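Local coordinates for ABC-type branched-chain amino acid transport systems periplasmic component-like protein (Thermomonospora curvata, PDB 4N03), which probably binds fatty acids such as palmitate and delivers them to an ABC transporter as its substrate-binding protein, at residues A[129-134]-A[142-147]; A[148-153]-A[398-403]; A[37-42]-A[104-109]. All blocks are in the same frame, centred on the assembly; numbering follows the deposited sequence.

How the contacts relate
Contacts 1 and 3 are fully buried, whereas contact 2, with its centre about 14 Å from the centre of the chain, reaches outward to the partly exposed V400 and P401. Contact 3 is regular parallel sheet in the first lobe, held by backbone bonds and one threonine-histidine bond. Contact 1 joins two parts of the loop that follows this sheet, through an indole-hydroxyl bond and a water. Contact 2 fastens the helix that the loop runs into against the C-terminal segment, through a tyrosine-aspartate bond. Backbone bonds link S129 of contact 1 to F106 and G108 of contact 3, and W131 to Y148 of contact 2. Palmitate touches all three.

Contact 1 (A[129-134]-A[142-147]); sequences SAWTTA and QVTGTT. With PLM (palmitic acid), chain B.
The indole of W131 and the hydroxyl of T144 form the direct hydrogen bond between 129-134 and 142-147. W131 NE1 donates to T144 OG1 over 2.9 Å, and the N-H...O angle of 158° is only slightly bent. The hydroxyl sits at the pyrrole edge, 9° out of the indole plane. A chi1 of 58° in T144 turns OG1 between its own backbone N and carbonyl carbon, where it can face NE1. The carbonyl oxygen of T144 approaches the same edge in the plane of the ring, so the edge is lined by two oxygens of one residue.

A water adds a second polar link: it donates to A130 O and accepts from T144 N, both at 2.9 Å. Further along, T147 CA lies 3.2 Å from W131 O, a C-H...O contact beside the bond that this carbonyl accepts from the backbone of Y148.

The apolar contacts are few. V143 CG1 lies obliquely to the indole, 3.9 Å from W131 CD1. The side chains of T133 and T147 cross at about a right angle, with T133 CG2 3.7 Å from T147 CB, while their hydroxyls bond T404 and D149 respectively.

Palmitate completes the setting of the indole. Its CE carbon lies 3.6 Å above the plane of the W131 ring, toward the rim, and the carbonyl carbon of S129 lies against the opposite face, also toward the rim. W131 CZ2 is 3.7 Å from CF near the end of the tail. The W131 side of the contact thus forms part of a wall of the fatty acid pocket, in the loop from strand 126-129 to helix 148-161, which is probably one of the interlobe crossovers typical of bilobal periplasmic binding proteins.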
loop_
_atom_site.group_PDB
_atom_site.type_symbol
_atom_site.label_atom_id
_atom_site.label_comp_id
_atom_site.label_asym_id
_atom_site.label_seq_id
_atom_site.Cartn_x
_atom_site.Cartn_y
_atom_site.Cartn_z
ATOM N N SER A 129 0.718 -3.686 3.813
ATOM C CA SER A 129 0.496 -2.357 3.144
ATOM C C SER A 129 1.890 -1.742 2.983
ATOM O O SER A 129 2.430 -0.996 3.792
ATOM C CB SER A 129 -0.455 -1.472 3.925
ATOM O OG SER A 129 -1.723 -2.056 4.029
ATOM N N ALA A 130 2.557 -2.229 1.941
ATOM C CA ALA A 130 3.944 -2.064 1.656
ATOM C C ALA A 130 4.199 -2.692 0.286
ATOM O O ALA A 130 3.696 -3.772 0.020
ATOM C CB ALA A 130 4.780 -2.747 2.683
ATOM N N TRP A 131 4.902 -2.004 -0.564
ATOM C CA TRP A 131 5.004 -2.410 -1.947
ATOM C C TRP A 131 6.435 -2.476 -2.496
ATOM O O TRP A 131 6.658 -2.393 -3.676
ATOM C CB TRP A 131 4.044 -1.567 -2.808
ATOM C CG TRP A 131 2.626 -1.801 -2.413
ATOM C CD1 TRP A 131 1.915 -2.863 -2.788
ATOM C CD2 TRP A 131 1.808 -1.084 -1.451
ATOM N NE1 TRP A 131 0.679 -2.875 -2.191
ATOM C CE2 TRP A 131 0.612 -1.794 -1.324
ATOM C CE3 TRP A 131 1.992 0.053 -0.670
ATOM C CZ2 TRP A 131 -0.424 -1.376 -0.480
ATOM C CZ3 TRP A 131 0.972 0.465 0.145
ATOM C CH2 TRP A 131 -0.218 -0.239 0.233
ATOM N N THR A 132 7.394 -2.645 -1.597
ATOM C CA THR A 132 8.736 -2.880 -2.030
ATOM C C THR A 132 8.883 -4.243 -2.707
ATOM O O THR A 132 8.319 -5.250 -2.304
ATOM C CB THR A 132 9.694 -2.773 -0.838
ATOM O OG1 THR A 132 11.038 -2.909 -1.310
ATOM C CG2 THR A 132 9.478 -3.820 0.229
ATOM N N THR A 133 9.802 -4.301 -3.686
ATOM C CA THR A 133 10.210 -5.558 -4.289
ATOM C C THR A 133 10.959 -6.431 -3.290
ATOM O O THR A 133 11.054 -7.645 -3.503
ATOM C CB THR A 133 11.099 -5.301 -5.504
ATOM O OG1 THR A 133 12.184 -4.442 -5.129
ATOM C CG2 THR A 133 10.308 -4.632 -6.588
ATOM N N ALA A 134 11.424 -5.856 -2.182
ATOM C CA ALA A 134 12.083 -6.646 -1.184
ATOM C C ALA A 134 11.174 -7.668 -0.533
ATOM O O ALA A 134 11.639 -8.558 0.147
ATOM C CB ALA A 134 12.758 -5.753 -0.166
ATOM N N GLN A 142 1.923 -11.834 0.471
ATOM C CA GLN A 142 1.292 -11.319 -0.741
ATOM C C GLN A 142 1.494 -9.847 -0.867
ATOM O O GLN A 142 0.842 -9.064 -0.156
ATOM C CB GLN A 142 -0.205 -11.608 -0.729
ATOM C CG GLN A 142 -0.913 -11.059 -1.964
ATOM C CD GLN A 142 -0.369 -11.771 -3.209
ATOM O OE1 GLN A 142 -0.475 -12.988 -3.308
ATOM N NE2 GLN A 142 0.171 -11.025 -4.144
ATOM N N VAL A 143 2.347 -9.443 -1.798
ATOM C CA VAL A 143 2.460 -8.037 -2.141
ATOM C C VAL A 143 1.326 -7.737 -3.088
ATOM O O VAL A 143 1.182 -8.344 -4.127
ATOM C CB VAL A 143 3.811 -7.723 -2.795
ATOM C CG1 VAL A 143 3.856 -6.231 -3.105
ATOM C CG2 VAL A 143 4.972 -8.127 -1.883
ATOM N N THR A 144 0.425 -6.855 -2.659
ATOM C CA THR A 144 -0.740 -6.542 -3.487
ATOM C C THR A 144 -0.386 -5.524 -4.562
ATOM O O THR A 144 0.668 -4.898 -4.483
ATOM C CB THR A 144 -1.872 -6.006 -2.618
ATOM O OG1 THR A 144 -1.408 -4.853 -1.929
ATOM C CG2 THR A 144 -2.350 -7.062 -1.604
ATOM N N GLY A 145 -1.203 -5.368 -5.569
ATOM C CA GLY A 145 -1.018 -4.307 -6.533
ATOM C C GLY A 145 0.321 -4.406 -7.259
ATOM O O GLY A 145 0.810 -5.514 -7.552
ATOM N N THR A 146 0.839 -3.241 -7.597
ATOM C CA THR A 146 2.156 -3.061 -8.191
ATOM C C THR A 146 3.205 -2.910 -7.098
ATOM O O THR A 146 2.890 -2.633 -5.920
ATOM C CB THR A 146 2.156 -1.753 -9.000
ATOM O OG1 THR A 146 1.694 -0.747 -8.088
ATOM C CG2 THR A 146 1.259 -1.800 -10.206
ATOM N N THR A 147 4.468 -3.053 -7.474
ATOM C CA THR A 147 5.570 -2.626 -6.645
ATOM C C THR A 147 5.958 -1.192 -6.944
ATOM O O THR A 147 5.620 -0.634 -7.984
ATOM C CB THR A 147 6.746 -3.593 -6.805
ATOM O OG1 THR A 147 7.034 -3.820 -8.182
ATOM C CG2 THR A 147 6.429 -4.890 -6.129
HETATM C C1 PLM B . 6.249 1.749 3.052
HETATM O O1 PLM B . 6.189 0.915 2.111
HETATM O O2 PLM B . 6.990 1.639 4.053
HETATM C C2 PLM B . 5.240 2.874 3.071
HETATM C C3 PLM B . 3.889 2.288 3.672
HETATM C C4 PLM B . 2.723 3.241 3.549
HETATM C C5 PLM B . 1.477 2.712 4.171
HETATM C C6 PLM B . 0.178 3.535 4.032
HETATM C C7 PLM B . -0.600 3.092 2.800
HETATM C C8 PLM B . -1.789 3.938 2.437
HETATM C C9 PLM B . -2.732 3.331 1.414
HETATM C CA PLM B . -2.409 3.668 -0.060
HETATM C CB PLM B . -3.281 2.720 -0.978
HETATM C CC PLM B . -2.397 1.970 -2.017
HETATM C CD PLM B . -3.011 0.696 -2.558
HETATM C CE PLM B . -2.179 -0.104 -3.552
HETATM C CF PLM B . -2.579 -1.587 -3.525
HETATM C CG PLM B . -3.762 -1.942 -4.407
HETATM O O HOH W 1 1.455 -5.521 -0.341
#

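Contact 2 (A[148-153]-A[398-403]); sequences YDVDMI and YQVPVG. With PLM (palmitic acid), chain B.
Y398 presents its hydroxyl edge to D149 and one face to I153. The D149 carboxylate stands almost perpendicular to the phenol ring, the planes 87° apart, and OD2 lies in the plane of the ring at its edge. Y398 OH donates to D149 OD2 over 2.7 Å, reaching that oxygen from above the carboxylate plane. With chi1 at 50°, D149 carries its carboxylate between its backbone N and carbonyl carbon, and OD1 curls back to accept from V150 N at 2.9 Å; T147 also bonds OD1.

I153 crosses the ring at about a right angle. Its CD1 methyl sits 3.5 Å from the Y398 ring centroid, only 13° off the normal, a CH-pi contact over the centre. Beside it, V150 CG2 meets V400 CG2 at 4.1 Å, and P401 CD rests 3.6 Å from D149 OD2. On the same helix, Y148 OH donates to palmitate O1.

Both carboxylate oxygens of D149 are therefore engaged. The Y398-D149 bond ties the C-terminal segment to helix 148-161. The place of D149 in the first turn of that helix probably stabilises its negative charge, and R186, weakly bonded to Y398 OH, may add to this.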
loop_
_atom_site.group_PDB
_atom_site.type_symbol
_atom_site.label_atom_id
_atom_site.label_comp_id
_atom_site.label_asym_id
_atom_site.label_seq_id
_atom_site.Cartn_x
_atom_site.Cartn_y
_atom_site.Cartn_z
ATOM N N TYR A 148 6.705 -0.590 -6.021
ATOM C CA TYR A 148 6.976 0.833 -6.093
ATOM C C TYR A 148 7.706 1.271 -7.331
ATOM O O TYR A 148 7.534 2.345 -7.868
ATOM C CB TYR A 148 7.776 1.280 -4.895
ATOM C CG TYR A 148 7.023 1.313 -3.604
ATOM C CD1 TYR A 148 5.785 1.977 -3.464
ATOM C CD2 TYR A 148 7.506 0.667 -2.502
ATOM C CE1 TYR A 148 5.119 2.010 -2.250
ATOM C CE2 TYR A 148 6.838 0.718 -1.289
ATOM C CZ TYR A 148 5.634 1.402 -1.162
ATOM O OH TYR A 148 4.918 1.486 0.017
ATOM N N ASP A 149 8.677 0.441 -7.762
ATOM C CA ASP A 149 9.449 0.667 -8.975
ATOM C C ASP A 149 8.568 0.743 -10.207
ATOM O O ASP A 149 8.671 1.667 -10.981
ATOM C CB ASP A 149 10.606 -0.308 -9.133
ATOM C CG ASP A 149 10.287 -1.775 -8.966
ATOM O OD1 ASP A 149 9.109 -2.144 -8.742
ATOM O OD2 ASP A 149 11.270 -2.561 -9.035
ATOM N N VAL A 150 7.687 -0.248 -10.360
ATOM C CA VAL A 150 6.753 -0.243 -11.463
ATOM C C VAL A 150 5.867 0.986 -11.439
ATOM O O VAL A 150 5.628 1.583 -12.492
ATOM C CB VAL A 150 5.892 -1.530 -11.403
ATOM C CG1 VAL A 150 4.636 -1.470 -12.285
ATOM C CG2 VAL A 150 6.766 -2.730 -11.759
ATOM N N ASP A 151 5.399 1.442 -10.268
ATOM C CA ASP A 151 4.618 2.671 -10.216
ATOM C C ASP A 151 5.410 3.879 -10.722
ATOM O O ASP A 151 4.862 4.698 -11.434
ATOM C CB ASP A 151 4.115 2.979 -8.812
ATOM C CG ASP A 151 2.934 2.137 -8.392
ATOM O OD1 ASP A 151 2.230 1.580 -9.234
ATOM O OD2 ASP A 151 2.731 2.118 -7.146
HETATM N N MSE A 152 6.689 4.029 -10.333
HETATM C CA MSE A 152 7.474 5.136 -10.847
HETATM C C MSE A 152 7.783 4.993 -12.323
HETATM O O MSE A 152 7.843 5.991 -13.006
HETATM C CB MSE A 152 8.780 5.296 -10.055
HETATM C CG MSE A 152 8.571 5.796 -8.625
HETATM SE SE MSE A 152 7.883 7.606 -8.575
HETATM C CE MSE A 152 6.090 7.282 -8.266
ATOM N N ILE A 153 7.971 3.781 -12.818
ATOM C CA ILE A 153 8.205 3.637 -14.261
ATOM C C ILE A 153 6.987 4.104 -15.048
ATOM O O ILE A 153 7.071 4.903 -15.979
ATOM C CB ILE A 153 8.572 2.182 -14.587
ATOM C CG1 ILE A 153 9.954 1.842 -13.986
ATOM C CG2 ILE A 153 8.619 1.989 -16.087
ATOM C CD1 ILE A 153 10.207 0.354 -13.920
ATOM N N TYR A 398 10.312 -4.267 -17.983
ATOM C CA TYR A 398 11.219 -4.078 -16.877
ATOM C C TYR A 398 11.347 -5.359 -16.092
ATOM O O TYR A 398 10.398 -6.102 -15.879
ATOM C CB TYR A 398 10.600 -3.015 -15.960
ATOM C CG TYR A 398 11.302 -2.812 -14.626
ATOM C CD1 TYR A 398 12.594 -2.299 -14.509
ATOM C CD2 TYR A 398 10.655 -3.130 -13.452
ATOM C CE1 TYR A 398 13.174 -2.097 -13.300
ATOM C CE2 TYR A 398 11.215 -2.915 -12.244
ATOM C CZ TYR A 398 12.480 -2.395 -12.135
ATOM O OH TYR A 398 13.088 -2.187 -10.952
ATOM N N GLN A 399 12.596 -5.629 -15.664
ATOM C CA GLN A 399 12.929 -6.759 -14.807
ATOM C C GLN A 399 12.790 -6.411 -13.361
ATOM O O GLN A 399 13.523 -5.587 -12.838
ATOM C CB GLN A 399 14.367 -7.216 -15.086
ATOM C CG GLN A 399 14.666 -7.550 -16.501
ATOM C CD GLN A 399 13.769 -8.644 -16.986
ATOM O OE1 GLN A 399 14.008 -9.817 -16.637
ATOM N NE2 GLN A 399 12.765 -8.325 -17.788
ATOM N N VAL A 400 11.797 -7.015 -12.695
ATOM C CA VAL A 400 11.486 -6.644 -11.338
ATOM C C VAL A 400 12.359 -7.514 -10.422
ATOM O O VAL A 400 12.323 -8.738 -10.512
ATOM C CB VAL A 400 9.986 -6.858 -11.026
ATOM C CG1 VAL A 400 9.702 -6.458 -9.605
ATOM C CG2 VAL A 400 9.134 -6.046 -11.992
ATOM N N PRO A 401 13.133 -6.905 -9.516
ATOM C CA PRO A 401 13.939 -7.723 -8.613
ATOM C C PRO A 401 13.089 -8.466 -7.612
ATOM O O PRO A 401 11.966 -8.002 -7.254
ATOM C CB PRO A 401 14.851 -6.695 -7.920
ATOM C CG PRO A 401 14.057 -5.439 -7.978
ATOM C CD PRO A 401 13.346 -5.480 -9.298
ATOM N N VAL A 402 13.539 -9.603 -7.126
ATOM C CA VAL A 402 12.795 -10.472 -6.286
ATOM C C VAL A 402 13.452 -10.613 -4.945
ATOM O O VAL A 402 14.480 -11.249 -4.815
ATOM C CB VAL A 402 12.625 -11.850 -6.950
ATOM C CG1 VAL A 402 11.816 -12.752 -6.026
ATOM C CG2 VAL A 402 11.923 -11.706 -8.289
ATOM N N GLY A 403 12.873 -9.967 -3.922
ATOM C CA GLY A 403 13.377 -10.057 -2.558
ATOM C C GLY A 403 14.473 -9.074 -2.174
ATOM O O GLY A 403 14.963 -9.117 -1.058
HETATM C C1 PLM B . 6.249 1.749 3.052
HETATM O O1 PLM B . 6.189 0.915 2.111
HETATM O O2 PLM B . 6.990 1.639 4.053
HETATM C C2 PLM B . 5.240 2.874 3.071
HETATM C C3 PLM B . 3.889 2.288 3.672
HETATM C C4 PLM B . 2.723 3.241 3.549
HETATM C C5 PLM B . 1.477 2.712 4.171
HETATM C C6 PLM B . 0.178 3.535 4.032
HETATM C C7 PLM B . -0.600 3.092 2.800
HETATM C C8 PLM B . -1.789 3.938 2.437
HETATM C C9 PLM B . -2.732 3.331 1.414
HETATM C CA PLM B . -2.409 3.668 -0.060
HETATM C CB PLM B . -3.281 2.720 -0.978
HETATM C CC PLM B . -2.397 1.970 -2.017
HETATM C CD PLM B . -3.011 0.696 -2.558
HETATM C CE PLM B . -2.179 -0.104 -3.552
HETATM C CF PLM B . -2.579 -1.587 -3.525
HETATM C CG PLM B . -3.762 -1.942 -4.407
#

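Contact 3 (A[37-42]-A[104-109]); sequences GIATDL and PHFLGS. With PLM (palmitic acid), chain B.
The two inner strands of the four-stranded parallel sheet meet here, with A39 of strand 33-40 beside F106 of strand 103-107. A39 N donates to H105 O at 2.9 Å, and L107 N returns a bond to A39 O at 2.8 Å. A39 thus bonds the residues flanking F106, the regular pattern of parallel strands.

The side chains differ on the two faces of the sheet. On one, A39 CB lies over the centre of the F106 ring, 3.8 Å from its centroid and 12° off the normal, a CH-pi contact; helix 109-122 packs on the same phenyl. On the other, H105 meets its neighbours at the edge of the imidazole. I38 CG2 touches H105 CD2 at 3.5 Å, while T40 OG1 and H105 NE2 share a 2.8 Å hydrogen bond. A chi1 of -167° in T40 directs the hydroxyl there, and helix 47-66 packs on H105.

At the end of the strand, L107 CG meets palmitate C5 at 3.8 Å. Just past it, S109 grips the carboxylate twice: its N bonds O2 at 2.8 Å and its OG bonds O1 at 2.7 Å. The amino end of helix 109-122, entered through G108 at the N-cap, probably adds favourable electrostatics. Ligand held at the strand's C-terminal end, where a helix begins, is typical of the alpha/beta lobes of periplasmic binding proteins.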
loop_
_atom_site.group_PDB
_atom_site.type_symbol
_atom_site.label_atom_id
_atom_site.label_comp_id
_atom_site.label_asym_id
_atom_site.label_seq_id
_atom_site.Cartn_x
_atom_site.Cartn_y
_atom_site.Cartn_z
ATOM N N GLY A 37 -3.848 -11.222 13.144
ATOM C CA GLY A 37 -3.048 -10.127 13.641
ATOM C C GLY A 37 -2.963 -8.968 12.681
ATOM O O GLY A 37 -2.856 -9.162 11.466
ATOM N N ILE A 38 -2.915 -7.764 13.235
ATOM C CA ILE A 38 -2.757 -6.536 12.517
ATOM C C ILE A 38 -1.606 -5.785 13.166
ATOM O O ILE A 38 -1.641 -5.513 14.373
ATOM C CB ILE A 38 -4.017 -5.701 12.477
ATOM C CG1 ILE A 38 -5.051 -6.407 11.589
ATOM C CG2 ILE A 38 -3.704 -4.285 11.958
ATOM C CD1 ILE A 38 -6.386 -5.714 11.516
ATOM N N ALA A 39 -0.575 -5.447 12.384
ATOM C CA ALA A 39 0.588 -4.649 12.850
ATOM C C ALA A 39 0.648 -3.412 11.984
ATOM O O ALA A 39 1.020 -3.509 10.818
ATOM C CB ALA A 39 1.863 -5.464 12.780
ATOM N N THR A 40 0.294 -2.254 12.527
ATOM C CA THR A 40 0.076 -1.082 11.740
ATOM C C THR A 40 0.771 0.127 12.371
ATOM O O THR A 40 1.424 0.002 13.367
ATOM C CB THR A 40 -1.458 -0.870 11.537
ATOM O OG1 THR A 40 -1.696 0.107 10.530
ATOM C CG2 THR A 40 -2.165 -0.446 12.834
ATOM N N ASP A 41 0.612 1.283 11.721
ATOM C CA ASP A 41 1.045 2.546 12.288
ATOM C C ASP A 41 -0.196 3.373 12.622
ATOM O O ASP A 41 -0.891 3.827 11.728
ATOM C CB ASP A 41 1.934 3.344 11.336
ATOM C CG ASP A 41 2.404 4.629 11.927
ATOM O OD1 ASP A 41 2.315 4.761 13.164
ATOM O OD2 ASP A 41 2.863 5.510 11.170
ATOM N N LEU A 42 -0.408 3.594 13.915
ATOM C CA LEU A 42 -1.483 4.448 14.413
ATOM C C LEU A 42 -0.987 5.764 14.956
ATOM O O LEU A 42 -1.818 6.586 15.372
ATOM C CB LEU A 42 -2.319 3.720 15.477
ATOM C CG LEU A 42 -2.961 2.445 15.004
ATOM C CD1 LEU A 42 -3.722 1.798 16.152
ATOM C CD2 LEU A 42 -3.852 2.663 13.795
ATOM N N PRO A 104 -3.210 -10.235 8.207
ATOM C CA PRO A 104 -3.759 -9.628 7.000
ATOM C C PRO A 104 -3.550 -8.155 6.801
ATOM O O PRO A 104 -3.955 -7.609 5.801
ATOM C CB PRO A 104 -5.241 -9.925 7.110
ATOM C CG PRO A 104 -5.502 -9.940 8.584
ATOM C CD PRO A 104 -4.299 -10.684 9.106
ATOM N N HIS A 105 -2.900 -7.505 7.766
ATOM C CA HIS A 105 -2.410 -6.142 7.566
ATOM C C HIS A 105 -1.145 -5.966 8.355
ATOM O O HIS A 105 -1.139 -6.059 9.570
ATOM C CB HIS A 105 -3.458 -5.090 7.982
ATOM C CG HIS A 105 -2.927 -3.690 7.959
ATOM N ND1 HIS A 105 -2.242 -3.168 6.890
ATOM C CD2 HIS A 105 -2.970 -2.706 8.885
ATOM C CE1 HIS A 105 -1.862 -1.939 7.184
ATOM N NE2 HIS A 105 -2.303 -1.621 8.378
ATOM N N PHE A 106 -0.032 -5.715 7.649
ATOM C CA PHE A 106 1.252 -5.400 8.260
ATOM C C PHE A 106 1.765 -4.167 7.497
ATOM O O PHE A 106 2.174 -4.270 6.323
ATOM C CB PHE A 106 2.193 -6.573 8.098
ATOM C CG PHE A 106 3.278 -6.622 9.145
ATOM C CD1 PHE A 106 3.941 -5.475 9.572
ATOM C CD2 PHE A 106 3.669 -7.818 9.664
ATOM C CE1 PHE A 106 4.928 -5.556 10.540
ATOM C CE2 PHE A 106 4.636 -7.897 10.647
ATOM C CZ PHE A 106 5.284 -6.762 11.082
ATOM N N LEU A 107 1.694 -2.998 8.122
ATOM C CA LEU A 107 2.035 -1.756 7.436
ATOM C C LEU A 107 3.555 -1.579 7.381
ATOM O O LEU A 107 4.222 -1.694 8.389
ATOM C CB LEU A 107 1.430 -0.565 8.173
ATOM C CG LEU A 107 1.516 0.764 7.423
ATOM C CD1 LEU A 107 0.258 1.580 7.697
ATOM C CD2 LEU A 107 2.754 1.560 7.791
ATOM N N GLY A 108 4.056 -1.198 6.224
ATOM C CA GLY A 108 5.396 -0.666 6.118
ATOM C C GLY A 108 6.458 -1.611 5.581
ATOM O O GLY A 108 6.586 -2.729 6.056
ATOM N N SER A 109 7.249 -1.144 4.600
ATOM C CA SER A 109 8.238 -1.998 3.964
ATOM C C SER A 109 9.363 -2.415 4.914
ATOM O O SER A 109 9.636 -3.627 5.026
ATOM C CB SER A 109 8.769 -1.398 2.655
ATOM O OG SER A 109 7.732 -1.277 1.707
HETATM C C1 PLM B . 6.249 1.749 3.052
HETATM O O1 PLM B . 6.189 0.915 2.111
HETATM O O2 PLM B . 6.990 1.639 4.053
HETATM C C2 PLM B . 5.240 2.874 3.071
HETATM C C3 PLM B . 3.889 2.288 3.672
HETATM C C4 PLM B . 2.723 3.241 3.549
HETATM C C5 PLM B . 1.477 2.712 4.171
HETATM C C6 PLM B . 0.178 3.535 4.032
HETATM C C7 PLM B . -0.600 3.092 2.800
HETATM C C8 PLM B . -1.789 3.938 2.437
HETATM C C9 PLM B . -2.732 3.331 1.414
HETATM C CA PLM B . -2.409 3.668 -0.060
HETATM C CB PLM B . -3.281 2.720 -0.978
HETATM C CC PLM B . -2.397 1.970 -2.017
HETATM C CD PLM B . -3.011 0.696 -2.558
HETATM C CE PLM B . -2.179 -0.104 -3.552
HETATM C CF PLM B . -2.579 -1.587 -3.525
HETATM C CG PLM B . -3.762 -1.942 -4.407
#